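PDB 5YY3: cyclopenase asqI from Emericella nidulans, which catalyses the zinc-dependent conversion of 4'-methoxycyclopenin into 4'-methoxyviridicatin, with release of methyl isocyanate, in aspoquinolone biosynthesis. Local coordinates for residues A609-L613 against I623-I627; Q413-H418 against R600-P605; P253-L257 against V453-S458; H260-Y264 against F385-P391; D56-I60 against I101-K105. All blocks are in the same frame, centred on the assembly; numbering follows the deposited sequence.

Contact 1: A609-L613 against I623-I627; sequences AWTQL and IRTII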
# COMPACT_ATOMS: atom_id res chain seq x y z
N ALA A 609 31.53 6.09 22.34
CA ALA A 609 31.70 4.67 22.03
C ALA A 609 32.26 3.98 23.27
O ALA A 609 32.82 4.63 24.15
CB ALA A 609 32.61 4.47 20.84
N TRP A 610 32.10 2.66 23.35
CA TRP A 610 32.63 1.91 24.48
C TRP A 610 33.95 1.27 24.11
O TRP A 610 34.10 0.68 23.04
CB TRP A 610 31.67 0.82 24.96
CG TRP A 610 30.36 1.33 25.42
CD1 TRP A 610 30.01 2.64 25.61
CD2 TRP A 610 29.21 0.54 25.73
NE1 TRP A 610 28.70 2.71 26.02
CE2 TRP A 610 28.18 1.44 26.10
CE3 TRP A 610 28.94 -0.83 25.73
CZ2 TRP A 610 26.92 1.00 26.47
CZ3 TRP A 610 27.69 -1.26 26.10
CH2 TRP A 610 26.69 -0.35 26.47
N THR A 611 34.90 1.41 25.01
CA THR A 611 36.26 0.99 24.72
C THR A 611 36.31 -0.54 24.64
O THR A 611 37.11 -1.12 23.90
CB THR A 611 37.21 1.56 25.79
OG1 THR A 611 38.54 1.55 25.28
CG2 THR A 611 37.15 0.75 27.06
N GLN A 612 35.40 -1.20 25.37
CA GLN A 612 35.28 -2.66 25.32
C GLN A 612 34.94 -3.16 23.91
O GLN A 612 35.24 -4.31 23.56
CB GLN A 612 34.21 -3.14 26.31
CG GLN A 612 34.65 -3.15 27.80
CD GLN A 612 34.75 -1.75 28.41
OE1 GLN A 612 34.11 -0.81 27.95
NE2 GLN A 612 35.52 -1.63 29.48
N LEU A 613 34.31 -2.30 23.11
CA LEU A 613 33.96 -2.64 21.73
C LEU A 613 34.98 -2.09 20.71
O LEU A 613 35.37 -2.81 19.79
CB LEU A 613 32.57 -2.14 21.40
CG LEU A 613 31.43 -2.71 22.24
CD1 LEU A 613 30.11 -2.13 21.78
CD2 LEU A 613 31.42 -4.21 22.12
N ILE A 623 27.14 -4.38 21.73
CA ILE A 623 26.39 -3.86 22.86
C ILE A 623 25.57 -5.00 23.44
O ILE A 623 25.46 -5.15 24.67
CB ILE A 623 25.50 -2.67 22.45
CG1 ILE A 623 26.38 -1.45 22.12
CG2 ILE A 623 24.52 -2.31 23.55
CD1 ILE A 623 25.61 -0.22 21.67
N ARG A 624 25.02 -5.84 22.56
CA ARG A 624 24.18 -6.94 22.98
C ARG A 624 24.91 -7.95 23.85
O ARG A 624 24.36 -8.41 24.85
CB ARG A 624 23.58 -7.65 21.78
CG ARG A 624 22.59 -8.72 22.20
CD ARG A 624 22.50 -9.82 21.16
NE ARG A 624 22.36 -9.28 19.81
CZ ARG A 624 21.19 -9.17 19.17
NH1 ARG A 624 20.06 -9.54 19.77
NH2 ARG A 624 21.16 -8.67 17.94
N THR A 625 26.16 -8.29 23.50
CA THR A 625 26.90 -9.28 24.27
C THR A 625 27.24 -8.73 25.66
O THR A 625 27.09 -9.43 26.67
CB THR A 625 28.19 -9.75 23.58
OG1 THR A 625 28.99 -8.61 23.21
CG2 THR A 625 27.88 -10.57 22.33
N ILE A 626 27.67 -7.47 25.70
CA ILE A 626 28.10 -6.85 26.95
C ILE A 626 26.94 -6.72 27.92
O ILE A 626 27.08 -7.03 29.10
CB ILE A 626 28.72 -5.46 26.69
CG1 ILE A 626 30.12 -5.63 26.09
CG2 ILE A 626 28.77 -4.63 27.97
CD1 ILE A 626 30.71 -4.34 25.57
N ILE A 627 25.79 -6.30 27.43
CA ILE A 627 24.69 -6.04 28.33
C ILE A 627 23.96 -7.34 28.66
O ILE A 627 23.00 -7.35 29.43
CB ILE A 627 23.73 -4.99 27.75
CG1 ILE A 627 22.92 -5.54 26.56
CG2 ILE A 627 24.49 -3.72 27.36
CD1 ILE A 627 21.82 -4.62 26.13
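Trp610 lays its indole among three isoleucines of 623-627, which gather round the outer part of its six-membered ring. Ile623 lies over one face, its CG1 4.2 Å from Trp610 CZ3. At the edge, Ile626 CD1 reaches to 3.9 Å from Trp610 CE3, while Ile627 CG2 stands 4.1 Å from Trp610 CH2. A broad flat ring suits this place because it can bridge residues one turn apart on the short helix. Ile626 is shared: its extended branch, with CG1 turned to the side away from the carbonyl carbon (chi1 -75°), ends in a CD1 that meets Leu613 CD2 tip to tip at 3.5 Å and also packs on the aliphatic CB of Gln612. The other leucine methyl, Leu613 CD1, lies 3.8 Å from Ile623 CG1, the two side chains crossing at about a right angle. No hydrogen bond links the two segments, so the join is purely apolar; the polar ends point elsewhere, Trp610 NE1 to the carbonyl of Pro605 and the Gln612 amide to Asp414 and Ile415. Trp610 occupies the N-cap position of helix 611-614, which packs against helix 623-626 inside the Ig-like hemocyanin domain; Tyr504 meets the indole edge-to-face, and the Ile627 carbonyl is bonded to Ser638 of strand 636-644.

Contact 2: Q413-H418 against R600-P605; sequences QDITAH and RGMGYP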
# COMPACT_ATOMS: atom_id res chain seq x y z
N GLN A 413 34.86 5.44 25.69
CA GLN A 413 34.94 5.51 27.15
C GLN A 413 34.83 4.12 27.73
O GLN A 413 34.17 3.24 27.17
CB GLN A 413 33.84 6.42 27.73
CG GLN A 413 32.41 6.02 27.38
CD GLN A 413 31.38 7.05 27.82
OE1 GLN A 413 31.71 8.04 28.45
NE2 GLN A 413 30.12 6.82 27.44
N ASP A 414 35.52 3.92 28.85
CA ASP A 414 35.52 2.66 29.59
C ASP A 414 34.17 2.43 30.28
O ASP A 414 33.78 3.22 31.14
CB ASP A 414 36.65 2.68 30.63
CG ASP A 414 36.93 1.32 31.21
OD1 ASP A 414 35.99 0.50 31.32
OD2 ASP A 414 38.10 1.06 31.56
N ILE A 415 33.48 1.35 29.93
CA ILE A 415 32.14 1.14 30.46
C ILE A 415 32.17 0.77 31.95
O ILE A 415 31.14 0.86 32.63
CB ILE A 415 31.38 0.03 29.66
CG1 ILE A 415 29.88 0.22 29.79
CG2 ILE A 415 31.75 -1.37 30.15
CD1 ILE A 415 29.42 1.60 29.41
N THR A 416 33.34 0.37 32.44
CA THR A 416 33.51 0.03 33.86
C THR A 416 33.99 1.23 34.69
O THR A 416 33.86 1.23 35.91
CB THR A 416 34.52 -1.11 34.06
OG1 THR A 416 35.83 -0.64 33.71
CG2 THR A 416 34.18 -2.33 33.22
N ALA A 417 34.54 2.24 34.02
CA ALA A 417 35.20 3.38 34.68
C ALA A 417 34.43 4.03 35.84
O ALA A 417 35.05 4.54 36.77
CB ALA A 417 35.53 4.43 33.64
N HIS A 418 33.11 4.04 35.80
CA HIS A 418 32.35 4.66 36.88
C HIS A 418 31.27 3.71 37.42
O HIS A 418 30.20 4.17 37.85
CB HIS A 418 31.73 5.98 36.41
CG HIS A 418 32.73 6.95 35.85
ND1 HIS A 418 33.46 7.81 36.64
CD2 HIS A 418 33.10 7.21 34.57
CE1 HIS A 418 34.24 8.56 35.88
NE2 HIS A 418 34.04 8.21 34.62
N ARG A 600 28.31 12.69 34.44
CA ARG A 600 28.79 11.74 33.43
C ARG A 600 28.60 12.19 31.98
O ARG A 600 29.14 11.57 31.06
CB ARG A 600 28.09 10.39 33.61
CG ARG A 600 28.56 9.62 34.82
CD ARG A 600 30.04 9.34 34.70
NE ARG A 600 30.67 9.34 36.01
CZ ARG A 600 31.41 10.34 36.48
NH1 ARG A 600 31.66 11.41 35.73
NH2 ARG A 600 31.93 10.24 37.70
N GLY A 601 27.84 13.25 31.78
CA GLY A 601 27.54 13.70 30.43
C GLY A 601 26.17 13.17 30.05
O GLY A 601 25.85 12.01 30.36
N MET A 602 25.36 13.99 29.40
CA MET A 602 23.99 13.60 29.10
C MET A 602 23.94 12.36 28.20
O MET A 602 24.70 12.22 27.24
CB MET A 602 23.24 14.76 28.45
CG MET A 602 22.88 15.91 29.40
SD MET A 602 21.71 15.64 30.78
CE MET A 602 20.68 14.24 30.27
N GLY A 603 23.08 11.42 28.55
CA GLY A 603 22.95 10.20 27.77
C GLY A 603 23.96 9.12 28.05
O GLY A 603 23.99 8.11 27.35
N TYR A 604 24.78 9.32 29.09
CA TYR A 604 25.73 8.30 29.54
C TYR A 604 25.00 7.01 29.86
O TYR A 604 23.98 7.02 30.54
CB TYR A 604 26.49 8.79 30.77
CG TYR A 604 27.55 7.83 31.25
CD1 TYR A 604 28.83 7.86 30.71
CD2 TYR A 604 27.28 6.89 32.24
CE1 TYR A 604 29.81 6.99 31.13
CE2 TYR A 604 28.26 6.01 32.68
CZ TYR A 604 29.53 6.07 32.12
OH TYR A 604 30.53 5.21 32.54
N PRO A 605 25.56 5.87 29.43
CA PRO A 605 26.87 5.64 28.81
C PRO A 605 26.84 5.52 27.28
O PRO A 605 27.82 5.08 26.68
CB PRO A 605 27.30 4.32 29.43
CG PRO A 605 26.00 3.55 29.53
CD PRO A 605 24.91 4.59 29.79
O HOH W 1 30.87 3.03 34.26
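An aromatic-proline pair at a cis peptide, Tyr604-Pro605, forms the heart of this loop-to-loop junction, and Gln413, Ile415 and His418 close round it. The cis bond folds Pro605 CB over the centre of the phenol, 3.7 Å above its plane, while Arg600 CG lies over the opposite face. Gln413 comes to the edge: its OE1 sits in the ring plane, 3.4 Å from Tyr604 CE1, and its NE2 makes a weak bond to Pro605 O (3.0 Å, 127°), with Asn607 as the stronger partner. Ile415, its CG1 swung opposite the backbone N (chi1 -155°), drives CD1 tightly on to Pro605 CB at 3.4 Å. At the far end the Arg600 guanidinium stacks on the imidazole of His418, the planes 30° apart, and Arg600 CD makes a CH-pi contact over the same ring. One water ties the tyrosine hydroxyl to the other loop, 2.8 Å from Tyr604 OH, giving a proton to Ile415 O and receiving one from His418 N. The junction follows helix 391-410 on one side and precedes helix 611-614 on the other; strands 487-497 and 571-580 of the Ig-like domain lie beneath Tyr604 and Pro605.

Contact 3: P253-L257 against V453-S458; sequences PISSL and VNFMES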
# COMPACT_ATOMS: atom_id res chain seq x y z
N PRO A 253 1.67 22.49 6.19
CA PRO A 253 1.26 22.59 7.60
C PRO A 253 -0.21 22.17 7.77
O PRO A 253 -0.95 22.29 6.79
CB PRO A 253 1.47 24.08 7.93
CG PRO A 253 2.38 24.59 6.88
CD PRO A 253 2.12 23.78 5.65
N ILE A 254 -0.61 21.67 8.94
CA ILE A 254 -2.02 21.30 9.11
C ILE A 254 -2.90 22.50 8.86
O ILE A 254 -2.59 23.62 9.29
CB ILE A 254 -2.39 20.78 10.50
CG1 ILE A 254 -1.20 20.23 11.23
CG2 ILE A 254 -3.51 19.74 10.40
CD1 ILE A 254 -1.63 19.66 12.50
N SER A 255 -4.02 22.24 8.18
CA SER A 255 -4.78 23.27 7.48
C SER A 255 -5.02 24.52 8.33
O SER A 255 -5.02 25.63 7.81
CB SER A 255 -6.09 22.67 7.02
OG SER A 255 -5.88 21.30 6.73
N SER A 256 -5.17 24.35 9.63
CA SER A 256 -5.43 25.50 10.49
C SER A 256 -4.24 26.48 10.50
O SER A 256 -4.42 27.68 10.66
CB SER A 256 -5.76 25.01 11.91
OG SER A 256 -6.60 23.85 11.88
N LEU A 257 -3.03 25.96 10.27
CA LEU A 257 -1.80 26.75 10.32
C LEU A 257 -1.40 27.34 8.98
O LEU A 257 -0.52 28.19 8.91
CB LEU A 257 -0.63 25.89 10.83
CG LEU A 257 -0.65 25.34 12.25
CD1 LEU A 257 0.54 24.43 12.47
CD2 LEU A 257 -0.65 26.45 13.27
N VAL A 453 -7.80 18.91 17.33
CA VAL A 453 -7.58 19.74 16.14
C VAL A 453 -7.40 21.21 16.49
O VAL A 453 -6.65 21.92 15.83
CB VAL A 453 -8.74 19.61 15.15
CG1 VAL A 453 -8.47 20.42 13.91
CG2 VAL A 453 -8.93 18.16 14.77
N ASN A 454 -8.10 21.67 17.53
CA ASN A 454 -7.95 23.06 18.00
C ASN A 454 -6.56 23.32 18.59
O ASN A 454 -6.13 24.47 18.65
CB ASN A 454 -9.03 23.38 19.04
CG ASN A 454 -9.04 22.40 20.20
OD1 ASN A 454 -9.04 21.18 19.99
ND2 ASN A 454 -9.02 22.91 21.43
N PHE A 455 -5.87 22.27 19.04
CA PHE A 455 -4.48 22.37 19.48
C PHE A 455 -3.48 22.00 18.37
O PHE A 455 -2.35 21.58 18.65
CB PHE A 455 -4.22 21.47 20.69
CG PHE A 455 -4.75 22.02 22.00
CD1 PHE A 455 -6.07 21.84 22.37
CD2 PHE A 455 -3.90 22.69 22.88
CE1 PHE A 455 -6.55 22.33 23.59
CE2 PHE A 455 -4.37 23.17 24.10
CZ PHE A 455 -5.70 23.00 24.45
N MET A 456 -3.91 22.15 17.11
CA MET A 456 -3.06 21.93 15.93
C MET A 456 -2.45 20.53 15.81
O MET A 456 -1.34 20.39 15.31
CB MET A 456 -1.93 22.97 15.90
CG MET A 456 -2.45 24.41 15.88
SD MET A 456 -3.63 24.67 14.53
CE MET A 456 -4.80 25.83 15.25
N GLU A 457 -3.19 19.51 16.22
CA GLU A 457 -2.72 18.13 16.10
C GLU A 457 -3.36 17.44 14.90
O GLU A 457 -4.38 17.89 14.38
CB GLU A 457 -3.01 17.34 17.38
CG GLU A 457 -2.35 17.91 18.62
CD GLU A 457 -2.60 17.07 19.86
OE1 GLU A 457 -3.71 16.56 20.03
OE2 GLU A 457 -1.67 16.93 20.66
N SER A 458 -2.75 16.35 14.43
CA SER A 458 -3.31 15.64 13.29
C SER A 458 -3.21 14.13 13.45
O SER A 458 -2.31 13.64 14.13
CB SER A 458 -2.62 16.07 12.00
OG SER A 458 -1.21 15.93 12.10
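The backbones of Ile254-Leu257 and Val453-Met456 each bend into a tight turn, Leu257 N bonding back to Ile254 O and Met456 N to Val453 O, and they come nearest at Ser256 and Met456, whose CA atoms are 6.9 Å apart. Met456 ends its turn in the left-handed region (phi 59°), after which the chain straightens towards Ser458. Its flexible side chain, bent at chi2 (-53°) and again at chi3, curls back over the opposing turn. The sulphur touches two partners, Ser256 CB at 3.4 Å from Met456 SD and Leu257 CD2 at 3.7 Å; the terminal CE also leans on Ser256 CB. A small serine lets the thioether come this close, while the branched leucine fills the space alongside, its CD2 also 3.8 Å from Met456 CG. Ile254 meets the segment further along, CD1 resting on Ser458 CB at 3.8 Å; its approach to the Met456 carbonyl is too short to be trusted. No hydrogen bond crosses between the segments. Polar groups are instead engaged outside: Ser458 OG with Asp178, Met456 O with Arg389, and the Glu457 carboxylate with Tyr541 and Lys461, while Asn454 bonds to Asn156 and Val157 of a neighbouring subunit. The chemistry thus implies an apolar seam between the hemocyanin-like metal-binding domain and the Ig-like domain, bordered by polar bonds.

Contact 4: H260-Y264 against F385-P391; sequences HYGGY and FGAPRDP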
# COMPACT_ATOMS: atom_id res chain seq x y z
N HIS A 260 -1.05 31.16 8.28
CA HIS A 260 0.02 32.00 8.81
C HIS A 260 1.36 31.71 8.19
O HIS A 260 2.22 32.59 8.15
CB HIS A 260 0.13 31.84 10.33
CG HIS A 260 -1.17 32.01 11.04
ND1 HIS A 260 -1.61 33.23 11.50
CD2 HIS A 260 -2.11 31.11 11.42
CE1 HIS A 260 -2.78 33.09 12.10
NE2 HIS A 260 -3.10 31.80 12.07
N TYR A 261 1.57 30.48 7.72
CA TYR A 261 2.75 30.16 6.93
C TYR A 261 2.51 28.94 6.05
O TYR A 261 1.59 28.16 6.29
CB TYR A 261 3.97 29.92 7.82
CG TYR A 261 3.92 28.68 8.70
CD1 TYR A 261 3.28 28.70 9.94
CD2 TYR A 261 4.54 27.50 8.30
CE1 TYR A 261 3.26 27.58 10.74
CE2 TYR A 261 4.52 26.38 9.10
CZ TYR A 261 3.88 26.42 10.32
OH TYR A 261 3.87 25.29 11.12
N GLY A 262 3.33 28.81 5.01
CA GLY A 262 3.16 27.74 4.04
C GLY A 262 4.21 26.65 4.15
O GLY A 262 5.10 26.69 5.01
N GLY A 263 4.09 25.66 3.29
CA GLY A 263 5.07 24.60 3.21
C GLY A 263 5.94 24.76 1.98
O GLY A 263 6.40 25.86 1.68
N TYR A 264 6.16 23.66 1.27
CA TYR A 264 6.98 23.65 0.08
C TYR A 264 6.57 22.42 -0.74
O TYR A 264 6.07 21.44 -0.18
CB TYR A 264 8.48 23.62 0.44
CG TYR A 264 8.83 22.56 1.47
CD1 TYR A 264 9.00 21.24 1.09
CD2 TYR A 264 8.99 22.88 2.83
CE1 TYR A 264 9.30 20.27 1.99
CE2 TYR A 264 9.30 21.89 3.76
CZ TYR A 264 9.45 20.58 3.33
OH TYR A 264 9.76 19.56 4.20
N PHE A 385 8.60 28.86 14.26
CA PHE A 385 7.42 28.19 14.75
C PHE A 385 7.28 26.85 14.05
O PHE A 385 7.42 26.77 12.82
CB PHE A 385 6.17 29.05 14.52
CG PHE A 385 4.88 28.44 14.99
CD1 PHE A 385 4.22 27.48 14.22
CD2 PHE A 385 4.32 28.84 16.19
CE1 PHE A 385 3.03 26.92 14.65
CE2 PHE A 385 3.12 28.29 16.63
CZ PHE A 385 2.47 27.33 15.86
N GLY A 386 7.03 25.81 14.83
CA GLY A 386 6.58 24.54 14.30
C GLY A 386 7.63 23.71 13.59
O GLY A 386 7.29 22.87 12.76
N ALA A 387 8.90 23.94 13.91
CA ALA A 387 9.97 23.15 13.32
C ALA A 387 9.76 21.62 13.48
O ALA A 387 9.89 20.89 12.48
CB ALA A 387 11.31 23.56 13.92
N PRO A 388 9.43 21.13 14.71
CA PRO A 388 9.22 19.68 14.82
C PRO A 388 8.13 19.12 13.90
O PRO A 388 8.14 17.91 13.63
CB PRO A 388 8.80 19.49 16.29
CG PRO A 388 9.38 20.65 17.00
CD PRO A 388 9.36 21.80 16.02
N ARG A 389 7.23 19.96 13.42
CA ARG A 389 6.14 19.48 12.57
C ARG A 389 6.65 19.09 11.18
O ARG A 389 6.08 18.22 10.52
CB ARG A 389 5.06 20.55 12.42
CG ARG A 389 4.61 21.21 13.70
CD ARG A 389 3.59 22.31 13.39
NE ARG A 389 3.07 22.86 14.63
CZ ARG A 389 2.03 22.36 15.28
NH1 ARG A 389 1.38 21.31 14.80
NH2 ARG A 389 1.63 22.91 16.43
N ASP A 390 7.71 19.76 10.75
CA ASP A 390 8.21 19.67 9.37
C ASP A 390 9.26 18.55 9.19
O ASP A 390 10.26 18.53 9.91
CB ASP A 390 8.79 21.03 8.99
CG ASP A 390 9.02 21.19 7.50
OD1 ASP A 390 9.25 20.17 6.81
OD2 ASP A 390 8.99 22.36 7.04
N PRO A 391 9.03 17.63 8.25
CA PRO A 391 10.00 16.53 8.06
C PRO A 391 11.39 17.01 7.63
O PRO A 391 12.36 16.28 7.88
CB PRO A 391 9.36 15.67 6.96
CG PRO A 391 7.90 15.98 7.04
CD PRO A 391 7.85 17.46 7.38
O HOH W 2 5.87 23.56 10.64
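Two tyrosines of the loop 260-264 drop on to the loop 385-391, and both owe their reach to a first torsion that places the ring between backbone N and carbonyl carbon (68° in Tyr261, 49° in Tyr264). Tyr261 meets Phe385 rim to rim, CE1 to CD1 3.6 Å, the planes turned 65° and neither ring over the face of the other. Its hydroxyl lies in the plane of the phenylalanine ring, beyond the edge, and near the methylene CD of Arg389 (3.8 Å from Tyr261 OH). A water 2.7 Å from Tyr261 OH donates to Gly386 O, linking the phenol to the backbone. Glycine suits position 386, where phi is positive and Tyr261 OH stands close to its CA. Tyr264 gives its hydroxyl proton to Asp390, OH to OD1 2.7 Å, meeting OD1 on its syn lone pair; ring and carboxylate are nearly coplanar, so OD2 comes up to the ring edge at Tyr264 CE2. Asp390 OD1 also accepts from Cys392 N, as N-cap of helix 391-410. This N-cap aspartate, held by a tyrosine, belongs to a loop close to the metal site of the tyrosinase-family fold: Pro388 packs on His186, a zinc ligand carried by helix 180-193.

Contact 5: D56-I60 against I101-K105; sequences DVRGI and ISKAK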
# COMPACT_ATOMS: atom_id res chain seq x y z
N ASP A 56 -0.77 41.40 31.05
CA ASP A 56 0.12 42.19 30.20
C ASP A 56 0.90 41.25 29.30
O ASP A 56 1.03 41.49 28.10
CB ASP A 56 1.08 43.02 31.05
CG ASP A 56 0.49 44.34 31.48
OD1 ASP A 56 -0.44 44.82 30.80
OD2 ASP A 56 0.98 44.92 32.48
N VAL A 57 1.41 40.18 29.89
CA VAL A 57 2.22 39.20 29.18
C VAL A 57 1.40 38.51 28.08
O VAL A 57 1.86 38.43 26.94
CB VAL A 57 2.81 38.15 30.15
CG1 VAL A 57 3.44 36.99 29.39
CG2 VAL A 57 3.82 38.81 31.07
N ARG A 58 0.20 38.04 28.42
CA ARG A 58 -0.71 37.46 27.42
C ARG A 58 -1.06 38.47 26.33
O ARG A 58 -1.14 38.12 25.16
CB ARG A 58 -1.99 36.93 28.08
CG ARG A 58 -1.80 35.68 28.92
CD ARG A 58 -3.07 35.35 29.71
NE ARG A 58 -2.88 35.52 31.15
CZ ARG A 58 -3.82 35.96 31.99
NH1 ARG A 58 -5.02 36.29 31.53
NH2 ARG A 58 -3.56 36.08 33.28
N GLY A 59 -1.28 39.72 26.73
CA GLY A 59 -1.56 40.77 25.77
C GLY A 59 -0.43 40.97 24.78
O GLY A 59 -0.67 41.15 23.58
N ILE A 60 0.80 40.94 25.27
CA ILE A 60 1.97 41.14 24.42
C ILE A 60 2.13 39.96 23.45
O ILE A 60 2.27 40.15 22.25
CB ILE A 60 3.26 41.32 25.27
CG1 ILE A 60 3.16 42.59 26.12
CG2 ILE A 60 4.50 41.36 24.38
CD1 ILE A 60 4.25 42.74 27.16
N ILE A 101 8.40 44.66 31.58
CA ILE A 101 7.16 44.79 30.84
C ILE A 101 6.90 46.23 30.42
O ILE A 101 6.35 46.47 29.34
CB ILE A 101 6.00 44.23 31.66
CG1 ILE A 101 6.27 42.77 31.96
CG2 ILE A 101 4.69 44.37 30.90
CD1 ILE A 101 5.15 42.10 32.67
N SER A 102 7.32 47.18 31.25
CA SER A 102 7.26 48.60 30.88
C SER A 102 8.10 48.89 29.65
O SER A 102 7.62 49.52 28.70
CB SER A 102 7.72 49.48 32.04
OG SER A 102 6.73 49.54 33.05
N LYS A 103 9.36 48.43 29.66
CA LYS A 103 10.26 48.57 28.52
C LYS A 103 9.63 47.95 27.27
O LYS A 103 9.64 48.53 26.18
CB LYS A 103 11.62 47.93 28.81
CG LYS A 103 12.75 48.37 27.87
CD LYS A 103 12.91 49.89 27.87
CE LYS A 103 14.18 50.36 27.14
NZ LYS A 103 13.97 50.60 25.68
N ALA A 104 9.07 46.76 27.46
CA ALA A 104 8.41 46.02 26.40
C ALA A 104 7.28 46.83 25.75
O ALA A 104 7.26 47.00 24.53
CB ALA A 104 7.87 44.70 26.94
N LYS A 105 6.34 47.31 26.57
CA LYS A 105 5.23 48.12 26.09
C LYS A 105 5.75 49.30 25.30
O LYS A 105 5.25 49.65 24.24
CB LYS A 105 4.36 48.63 27.24
CG LYS A 105 3.45 47.60 27.92
CD LYS A 105 2.30 48.32 28.62
CE LYS A 105 1.80 47.56 29.84
NZ LYS A 105 1.96 46.10 29.62
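A helix-helix packing in the N-terminal part of the chain brings Asp56, Val57 and Ile60 of helix 53-61 against Ile101, Ala104 and Lys105 of helix 97-109. The two run in broadly the same direction, their local axes crossing at 30° with a closest approach of 11.2 Å, a wide spacing that larger aliphatic side chains bridge. Positions one turn apart do the work: Asp56 and Ile60 face Ile101 and Lys105. Ile101 is central, because its two branches part: CD1 reaches across to Val57 CG2 at 3.9 Å, whereas CG2, opposite the backbone N, touches both Asp56 CB (3.9 Å from Ile101 CG2) and Ile60 CD1. That same Ile60 CD1 also touches Ala104 CB at 4.1 Å, where a short side chain admits the methyl close to the helix surface. Helix 114-127 completes the apolar core, with Met117 and Leu121 against Ile60, Met117 also against Ala104, and Leu125 against Val57; Leu90 of helix 77-92 adds to Ala104. Towards solvent the contact is edged by charge, as befits the long, exposed Lys105, whose chain stretches back over the interface before bending at its last torsion. The ammonium forms a salt bridge with Asp56, Lys105 NZ standing 3.0 Å from OD1 and 3.2 Å from OD2; it lies above the carboxylate plane, almost directly over Asp56 CG.

Overall arrangement
Following the chain from its N terminus, contact 5 closes first, joining two early helices, and is complete before any other opens. Residues 253-257 then begin contact 3, which is not closed until 453-458; the whole of contact 4 falls within that span, and the two touch through Arg389 NH1 and Met456 O. Contact 2 opens at 413-418, before contact 3 has closed, so these two cross: contact 3 joins the metal-binding domain to the Ig-like domain, contact 2 the loop after helix 391-410 to the Ig-like domain, on opposite sides of the chain's centre. Contact 1 comes last, a short loop directly after contact 2, which it touches through Trp610 NE1 and Pro605 O.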